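Local coordinates for T CELL surface glycoprotein CD4 (PDB 1CID), which probably serves, as a T-cell surface co-receptor, in recognition of MHC class II molecules, here represented by its third and fourth immunoglobulin-like domains, at residues G123-S126 with P127-L131. Sequence-based numbering, arbitrary orientation.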
loop_
_atom_site.group_PDB
_atom_site.type_symbol
_atom_site.label_atom_id
_atom_site.label_comp_id
_atom_site.label_asym_id
_atom_site.label_seq_id
_atom_site.Cartn_x
_atom_site.Cartn_y
_atom_site.Cartn_z
ATOM N N GLY A 123 -6.780 1.736 4.712
ATOM C CA GLY A 123 -5.848 2.726 4.079
ATOM C C GLY A 123 -6.760 3.660 3.311
ATOM O O GLY A 123 -7.987 3.496 3.338
ATOM N N PRO A 124 -6.149 4.591 2.617
ATOM C CA PRO A 124 -6.800 5.629 1.806
ATOM C C PRO A 124 -7.614 5.306 0.551
ATOM O O PRO A 124 -7.182 5.264 -0.651
ATOM C CB PRO A 124 -5.665 6.598 1.395
ATOM C CG PRO A 124 -4.365 5.902 1.636
ATOM C CD PRO A 124 -4.676 4.775 2.625
ATOM N N THR A 125 -8.909 5.157 0.903
ATOM C CA THR A 125 -9.880 4.849 -0.174
ATOM C C THR A 125 -10.879 5.967 -0.432
ATOM O O THR A 125 -11.360 6.477 0.601
ATOM C CB THR A 125 -10.620 3.467 0.111
ATOM O OG1 THR A 125 -11.099 3.332 1.478
ATOM C CG2 THR A 125 -9.703 2.343 -0.361
ATOM N N SER A 126 -11.157 6.223 -1.696
ATOM C CA SER A 126 -12.211 7.169 -2.104
ATOM C C SER A 126 -13.561 6.607 -1.653
ATOM O O SER A 126 -13.614 5.383 -1.521
ATOM C CB SER A 126 -12.408 7.224 -3.606
ATOM O OG SER A 126 -11.447 7.591 -4.545
ATOM N N PRO A 127 -14.632 7.346 -1.539
ATOM C CA PRO A 127 -15.998 6.886 -1.205
ATOM C C PRO A 127 -16.838 6.500 -2.439
ATOM O O PRO A 127 -18.045 6.205 -2.390
ATOM C CB PRO A 127 -16.548 8.068 -0.403
ATOM C CG PRO A 127 -16.080 9.216 -1.328
ATOM C CD PRO A 127 -14.632 8.823 -1.696
ATOM N N LYS A 128 -16.242 6.538 -3.607
ATOM C CA LYS A 128 -16.725 6.044 -4.903
ATOM C C LYS A 128 -15.785 4.813 -5.157
ATOM O O LYS A 128 -15.063 4.575 -6.163
ATOM C CB LYS A 128 -16.650 7.044 -6.034
ATOM C CG LYS A 128 -15.227 7.612 -6.123
ATOM C CD LYS A 128 -15.016 8.314 -7.452
ATOM C CE LYS A 128 -14.212 9.593 -7.160
ATOM N NZ LYS A 128 -15.052 10.519 -6.313
ATOM N N MET A 129 -15.698 3.994 -4.105
ATOM C CA MET A 129 -14.897 2.764 -3.959
ATOM C C MET A 129 -15.780 1.716 -3.220
ATOM O O MET A 129 -16.298 2.087 -2.130
ATOM C CB MET A 129 -13.534 2.866 -3.250
ATOM C CG MET A 129 -12.418 2.968 -4.264
ATOM S SD MET A 129 -10.784 3.453 -3.574
ATOM C CE MET A 129 -10.034 3.930 -5.167
ATOM N N ARG A 130 -15.914 0.544 -3.876
ATOM C CA ARG A 130 -16.751 -0.475 -3.215
ATOM C C ARG A 130 -16.004 -1.791 -3.228
ATOM O O ARG A 130 -15.116 -1.839 -4.073
ATOM C CB ARG A 130 -18.119 -0.552 -3.811
ATOM C CG ARG A 130 -18.080 -0.301 -5.304
ATOM C CD ARG A 130 -19.346 0.383 -5.790
ATOM N NE ARG A 130 -20.497 -0.311 -5.292
ATOM C CZ ARG A 130 -21.646 0.032 -4.787
ATOM N NH1 ARG A 130 -21.876 1.320 -4.760
ATOM N NH2 ARG A 130 -22.614 -0.750 -4.249
ATOM N N LEU A 131 -16.378 -2.640 -2.339
ATOM C CA LEU A 131 -15.777 -3.958 -2.199
ATOM C C LEU A 131 -16.808 -4.985 -2.733
ATOM O O LEU A 131 -18.040 -4.832 -2.591
ATOM C CB LEU A 131 -15.505 -4.145 -0.734
ATOM C CG LEU A 131 -14.164 -4.056 -0.021
ATOM C CD1 LEU A 131 -14.305 -4.687 1.356
ATOM C CD2 LEU A 131 -13.057 -4.695 -0.836
#
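The trans peptide group between S126 and P127 presents one face to the inside of a tight turn. Above that face lies the backbone N of K128, 3.3 Å from S126 C and displaced toward P127, while M129 CB sits on the same side, obliquely above S126 O at 3.1 Å. Near the preceding peptide, T125 to S126, comes the sulfur: M129 SD lies obliquely off S126 N, 3.4 Å away.

S126 and M129 bring their CA atoms to 5.5 Å, within the limit for a beta turn, and P127 and K128 occupy its two corners. M129 turns back toward the loop, and because its chain is extended beyond CG (chi2 168°), the thioether reaches T125, whose side chain it meets at a slant. T125 contributes its methyl, CG2 standing 3.6 Å from M129 SD. The sulfur's terminal methyl, CE, stops 4.0 Å from S126 OG. On this same side of the S126-P127 peptide, K128 CG rests 3.8 Å from S126 CB, before the lysine chain bends at its last two torsions.

This loop links strand 116-122 to strand 129-135, which belong to different sheets of the immunoglobulin-like domain, and so provides an example of a B-C crossover between the faces of a beta sandwich. At its start the carbonyl of G123 receives a hydrogen bond from K147, and at its far end R130 pairs through its backbone with S164, while M129 also touches E165.

Chemically the contact is dispersive: a buried thioether and its methyl lie against a methyl and two backbone polar atoms, those of T125 and S126 respectively, with no hydrogen bond joining the two segments, while the P127 ring limits phi at the turn's first corner.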